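Local coordinates for ORF131 protein (PDB 2WTP) that binds copper and probably contributes to the heavy-metal resistance of its bacterial host, apparently changing conformation when the metal is taken up, at residues N74-E79 with Y121-D126; S102-L107 with G117-I122. All blocks are in the same frame, centred on the assembly; numbering follows the deposited sequence.

How the contacts relate
Both contacts are built on strand 119-123, the middle strand of a three-stranded mixed sheet: contact 1 is its parallel pairing with 72-76, contact 2 its antiparallel pairing with 101-104. They share Tyr121 and Ile122, and their centres lie about 12 Å apart. Packing joins them directly, Val75 CG2 of contact 1 lying 3.5 Å from Val120 CG1 of contact 2. The bound ions belong to the end of the strand in contact 1, where Asp123 ligates copper and magnesium. Contact 2 lies towards the other end and ligates neither: the Tyr121 side chain is about 6 Å from the magnesium, and a different copper ion lies about 8 Å from the Val103 side chain.

Contact 1 (N74-E79 with Y121-D126). With MG (magnesium ion), chain F; CU (copper (II) ion), chain O.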
loop_
_atom_site.group_PDB
_atom_site.type_symbol
_atom_site.label_atom_id
_atom_site.label_comp_id
_atom_site.label_asym_id
_atom_site.label_seq_id
_atom_site.Cartn_x
_atom_site.Cartn_y
_atom_site.Cartn_z
ATOM N N ASN A 74 1.354 2.590 -0.062
ATOM C CA ASN A 74 0.992 3.261 -1.320
ATOM C C ASN A 74 -0.492 3.348 -1.478
ATOM O O ASN A 74 -1.158 2.333 -1.327
ATOM C CB ASN A 74 1.545 2.463 -2.528
ATOM C CG ASN A 74 3.017 2.486 -2.670
ATOM O OD1 ASN A 74 3.751 3.330 -2.204
ATOM N ND2 ASN A 74 3.530 1.466 -3.357
ATOM N N VAL A 75 -0.998 4.536 -1.786
ATOM C CA VAL A 75 -2.452 4.700 -2.095
ATOM C C VAL A 75 -2.564 5.442 -3.383
ATOM O O VAL A 75 -1.661 6.117 -3.905
ATOM C CB VAL A 75 -3.159 5.489 -0.981
ATOM C CG1 VAL A 75 -2.946 4.756 0.393
ATOM C CG2 VAL A 75 -2.687 6.986 -0.888
ATOM N N ASP A 76 -3.735 5.279 -3.993
ATOM C CA ASP A 76 -4.050 6.033 -5.184
ATOM C C ASP A 76 -4.728 7.365 -4.834
ATOM O O ASP A 76 -5.442 7.505 -3.853
ATOM C CB ASP A 76 -5.054 5.235 -6.035
ATOM C CG ASP A 76 -4.442 3.991 -6.674
ATOM O OD1 ASP A 76 -3.228 4.000 -7.010
ATOM O OD2 ASP A 76 -5.200 2.979 -6.738
ATOM N N SER A 77 -4.496 8.308 -5.748
ATOM C CA SER A 77 -5.360 9.540 -5.690
ATOM C C SER A 77 -6.817 9.089 -5.669
ATOM O O SER A 77 -7.253 8.253 -6.487
ATOM C CB SER A 77 -5.148 10.342 -6.947
ATOM O OG SER A 77 -3.971 11.149 -6.886
ATOM N N GLY A 78 -7.632 9.680 -4.795
ATOM C CA GLY A 78 -9.047 9.338 -4.736
ATOM C C GLY A 78 -9.411 8.101 -3.964
ATOM O O GLY A 78 -10.569 7.805 -3.791
ATOM N N GLU A 79 -8.401 7.320 -3.571
ATOM C CA GLU A 79 -8.756 6.067 -2.832
ATOM C C GLU A 79 -9.263 6.338 -1.448
ATOM O O GLU A 79 -8.755 7.317 -0.789
ATOM C CB GLU A 79 -7.473 5.238 -2.736
ATOM C CG GLU A 79 -7.661 3.723 -2.300
ATOM C CD GLU A 79 -6.333 2.912 -2.195
ATOM O OE1 GLU A 79 -5.295 3.408 -2.544
ATOM O OE2 GLU A 79 -6.417 1.772 -1.680
ATOM N N TYR A 121 2.403 7.252 0.472
ATOM C CA TYR A 121 2.818 7.663 -0.874
ATOM C C TYR A 121 1.561 7.681 -1.728
ATOM O O TYR A 121 0.965 6.610 -1.934
ATOM C CB TYR A 121 3.830 6.611 -1.358
ATOM C CG TYR A 121 4.504 7.041 -2.623
ATOM C CD1 TYR A 121 5.836 7.436 -2.605
ATOM C CD2 TYR A 121 3.810 7.011 -3.847
ATOM C CE1 TYR A 121 6.450 7.848 -3.770
ATOM C CE2 TYR A 121 4.471 7.415 -5.089
ATOM C CZ TYR A 121 5.790 7.859 -4.945
ATOM O OH TYR A 121 6.429 8.224 -6.120
ATOM N N ILE A 122 1.203 8.813 -2.280
ATOM C CA ILE A 122 -0.051 9.012 -3.034
ATOM C C ILE A 122 0.311 9.103 -4.522
ATOM O O ILE A 122 1.065 9.972 -4.959
ATOM C CB ILE A 122 -0.815 10.327 -2.606
ATOM C CG1 ILE A 122 -1.083 10.287 -1.087
ATOM C CG2 ILE A 122 -2.102 10.296 -3.409
ATOM C CD1 ILE A 122 -1.362 11.717 -0.489
ATOM N N ASP A 123 -0.139 8.138 -5.322
ATOM C CA ASP A 123 0.131 8.159 -6.743
ATOM C C ASP A 123 -0.699 9.238 -7.434
ATOM O O ASP A 123 -1.796 9.596 -7.020
ATOM C CB ASP A 123 -0.333 6.818 -7.270
ATOM C CG ASP A 123 -0.052 6.597 -8.721
ATOM O OD1 ASP A 123 1.046 6.918 -9.167
ATOM O OD2 ASP A 123 -0.891 5.983 -9.365
ATOM N N ARG A 124 -0.121 9.794 -8.494
ATOM C CA ARG A 124 -0.694 10.843 -9.358
ATOM C C ARG A 124 -2.065 10.441 -9.830
ATOM O O ARG A 124 -2.319 9.264 -10.153
ATOM C CB ARG A 124 0.301 11.043 -10.518
ATOM C CG ARG A 124 -0.166 11.873 -11.658
ATOM C CD ARG A 124 1.018 12.165 -12.560
ATOM N NE ARG A 124 0.606 12.362 -13.941
ATOM C CZ ARG A 124 -0.537 12.935 -14.286
ATOM N NH1 ARG A 124 -1.357 13.385 -13.335
ATOM N NH2 ARG A 124 -0.848 13.081 -15.571
ATOM N N SER A 125 -2.969 11.429 -9.969
ATOM C CA SER A 125 -4.288 11.220 -10.525
ATOM C C SER A 125 -4.384 11.080 -12.030
ATOM O O SER A 125 -3.722 11.789 -12.751
ATOM C CB SER A 125 -5.064 12.461 -10.063
ATOM O OG SER A 125 -6.376 12.382 -10.653
ATOM N N ASP A 126 -5.252 10.179 -12.458
ATOM C CA ASP A 126 -5.571 10.115 -13.874
ATOM C C ASP A 126 -6.484 11.198 -14.390
ATOM O O ASP A 126 -6.733 11.252 -15.589
ATOM C CB ASP A 126 -6.142 8.734 -14.243
ATOM C CG ASP A 126 -7.522 8.423 -13.628
ATOM O OD1 ASP A 126 -8.043 7.342 -14.004
ATOM O OD2 ASP A 126 -8.113 9.179 -12.832
HETATM MG MG MG F . 2.637 6.123 -10.366
HETATM CU CU CU O . -0.419 5.564 -11.360
HETATM O O HOH W 1 -3.682 7.330 -8.646
HETATM O O HOH W 2 3.112 8.019 -10.888
HETATM O O HOH W 3 4.873 7.257 -9.925
HETATM O O HOH W 4 3.715 6.139 -8.684
HETATM O O HOH W 5 2.022 5.914 -12.486
HETATM O O HOH W 6 4.358 4.971 -11.143
#
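Val75 is gripped through both its backbone N and its O by strand 121-123: its N donates to Tyr121 O in a nearly straight bond of 2.9 Å, and its O accepts from Asp123 N, also at 2.9 Å. The short axes run 33° apart in the same sense, which identifies a parallel ladder. Beyond it the chain makes a type II turn from Asp76 to Glu79, and Ser77 continues the grip through its hydroxyl, OG to Asp123 O at 2.7 Å in the carbonyl plane. Its backbone N adds a weak bond to the same oxygen. A water accepts from Ser77 N and lies within hydrogen-bonding distance of Asp123 OD2 and Arg124 O.

Apolar contact is confined to one face, where Val75 CG2 meets Ile122 CG1 at 3.7 Å, the two side chains lying alongside. On the other face Asn74 OD1 sits 3.4 Å from Tyr121 CB, amide and ring planes 67° apart.

Metal binding rests on Asp123. With CG anti to the backbone N (chi1 -176°), its carboxylate divides between two ions, OD1 to magnesium at 2.1 Å and OD2 to copper at 2.1 Å. Five waters also ligate the magnesium, one of them at a longer distance, and Asp123 of the second subunit binds the same copper, so this site bridges the dimer; further atoms from outside the two segments complete both shells.

Around the strand pair, Val75 and Ile122 pack on Phe94 of strand 88-94, Asn74 ND2 bonds to Asn74 O of the second subunit, and Tyr121 OH reaches Asp100 in the loop before strand 101-104.

Contact 2 (S102-L107 with G117-I122); sequences SVDLGL and GVRVYI
Leu105 and Val103 supply the apolar centre against Val118 and strand 119-122. Leu105 CD1 touches Val120 CG2 at 3.9 Å while its CB lies against Val118 CB, and Val103 CG1 reaches Ile122 CD1 at 4.0 Å. His47 of helix 37-49 touches Val103, and Phe94 of strand 88-94 touches Val120.

Next comes the backbone. Val103 and Val120 form an antiparallel hydrogen-bonded pair, Val120 N to Val103 O at 2.8 Å and Val103 N to Val120 O at 3.0 Å. Leu105 N, already in helix 105-108, gives Val118 O a nearly straight bond (2.7 Å, 179°).

On the opposite face lies the polar edge. The Arg119 chain bends at chi3 (-82°), laying one guanidinium face over the Val103-Asp104 peptide, and NH2 donates in plane to Ser102 OG at 2.9 Å. Asp104 is the helix N-cap: OD1 takes Gly106 N on its anti lone pair and Gly117 N on its syn lone pair, while OD2 also accepts from Gly117 N. A water joins OD2 to Arg119 NH1.

Bonds from two backbone amides thus tie strand end, helix start and Gly117 together through the Asp104 carboxylate; these donors, the water and the nearby arginine probably favour its ionised form.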
loop_
_atom_site.group_PDB
_atom_site.type_symbol
_atom_site.label_atom_id
_atom_site.label_comp_id
_atom_site.label_asym_id
_atom_site.label_seq_id
_atom_site.Cartn_x
_atom_site.Cartn_y
_atom_site.Cartn_z
ATOM N N SER A 102 3.861 12.531 -1.031
ATOM C CA SER A 102 3.626 11.825 0.180
ATOM C C SER A 102 3.254 12.702 1.356
ATOM O O SER A 102 3.476 13.946 1.334
ATOM C CB SER A 102 4.873 11.001 0.576
ATOM O OG SER A 102 5.953 11.820 1.090
ATOM N N VAL A 103 2.649 12.088 2.386
ATOM C CA VAL A 103 2.319 12.828 3.607
ATOM C C VAL A 103 2.472 11.934 4.798
ATOM O O VAL A 103 2.236 10.712 4.673
ATOM C CB VAL A 103 0.874 13.451 3.471
ATOM C CG1 VAL A 103 -0.197 12.379 3.321
ATOM C CG2 VAL A 103 0.582 14.372 4.693
ATOM N N ASP A 104 2.771 12.499 5.972
ATOM C CA ASP A 104 2.815 11.625 7.158
ATOM C C ASP A 104 1.443 11.274 7.628
ATOM O O ASP A 104 0.649 12.197 7.864
ATOM C CB ASP A 104 3.616 12.328 8.292
ATOM C CG ASP A 104 4.057 11.299 9.379
ATOM O OD1 ASP A 104 3.218 10.815 10.133
ATOM O OD2 ASP A 104 5.226 10.917 9.412
ATOM N N LEU A 105 1.157 9.989 7.895
ATOM C CA LEU A 105 -0.195 9.603 8.309
ATOM C C LEU A 105 -0.493 10.280 9.656
ATOM O O LEU A 105 -1.673 10.469 10.000
ATOM C CB LEU A 105 -0.179 8.076 8.477
ATOM C CG LEU A 105 -1.569 7.418 8.747
ATOM C CD1 LEU A 105 -2.512 7.629 7.579
ATOM C CD2 LEU A 105 -1.366 5.895 9.134
ATOM N N GLY A 106 0.503 10.540 10.494
ATOM C CA GLY A 106 0.277 11.154 11.818
ATOM C C GLY A 106 -0.261 12.579 11.731
ATOM O O GLY A 106 -0.762 13.085 12.752
ATOM N N LEU A 107 -0.135 13.215 10.581
ATOM C CA LEU A 107 -0.715 14.553 10.373
ATOM C C LEU A 107 -2.143 14.434 9.877
ATOM O O LEU A 107 -2.983 15.266 10.200
ATOM C CB LEU A 107 0.121 15.377 9.373
ATOM C CG LEU A 107 1.512 15.507 9.979
ATOM C CD1 LEU A 107 2.380 16.358 8.990
ATOM C CD2 LEU A 107 1.527 16.253 11.359
ATOM N N GLY A 117 4.977 8.995 11.680
ATOM C CA GLY A 117 6.123 8.309 11.100
ATOM C C GLY A 117 5.824 7.310 10.035
ATOM O O GLY A 117 6.748 6.782 9.444
ATOM N N VAL A 118 4.551 6.990 9.805
ATOM C CA VAL A 118 4.195 6.175 8.674
ATOM C C VAL A 118 3.945 7.132 7.494
ATOM O O VAL A 118 3.095 8.070 7.652
ATOM C CB VAL A 118 2.942 5.422 8.944
ATOM C CG1 VAL A 118 2.558 4.569 7.694
ATOM C CG2 VAL A 118 3.159 4.471 10.169
ATOM N N ARG A 119 4.611 6.998 6.394
ATOM C CA ARG A 119 4.449 7.925 5.263
ATOM C C ARG A 119 3.515 7.304 4.261
ATOM O O ARG A 119 3.638 6.124 3.925
ATOM C CB ARG A 119 5.796 8.224 4.671
ATOM C CG ARG A 119 5.704 9.437 3.763
ATOM C CD ARG A 119 7.011 10.255 3.674
ATOM N NE ARG A 119 7.046 11.102 4.810
ATOM C CZ ARG A 119 6.502 12.337 4.847
ATOM N NH1 ARG A 119 6.539 12.938 6.021
ATOM N NH2 ARG A 119 5.917 12.906 3.806
ATOM N N VAL A 120 2.523 8.065 3.828
ATOM C CA VAL A 120 1.625 7.577 2.754
ATOM C C VAL A 120 2.088 8.134 1.424
ATOM O O VAL A 120 2.207 9.349 1.256
ATOM C CB VAL A 120 0.209 8.098 3.009
ATOM C CG1 VAL A 120 -0.752 7.472 1.953
ATOM C CG2 VAL A 120 -0.219 7.639 4.420
ATOM N N TYR A 121 2.403 7.252 0.472
ATOM C CA TYR A 121 2.818 7.663 -0.874
ATOM C C TYR A 121 1.561 7.681 -1.728
ATOM O O TYR A 121 0.965 6.610 -1.934
ATOM C CB TYR A 121 3.830 6.611 -1.358
ATOM C CG TYR A 121 4.504 7.041 -2.623
ATOM C CD1 TYR A 121 5.836 7.436 -2.605
ATOM C CD2 TYR A 121 3.810 7.011 -3.847
ATOM C CE1 TYR A 121 6.450 7.848 -3.770
ATOM C CE2 TYR A 121 4.471 7.415 -5.089
ATOM C CZ TYR A 121 5.790 7.859 -4.945
ATOM O OH TYR A 121 6.429 8.224 -6.120
ATOM N N ILE A 122 1.203 8.813 -2.280
ATOM C CA ILE A 122 -0.051 9.012 -3.034
ATOM C C ILE A 122 0.311 9.103 -4.522
ATOM O O ILE A 122 1.065 9.972 -4.959
ATOM C CB ILE A 122 -0.815 10.327 -2.606
ATOM C CG1 ILE A 122 -1.083 10.287 -1.087
ATOM C CG2 ILE A 122 -2.102 10.296 -3.409
ATOM C CD1 ILE A 122 -1.362 11.717 -0.489
HETATM O O HOH W 7 7.520 11.950 8.601
#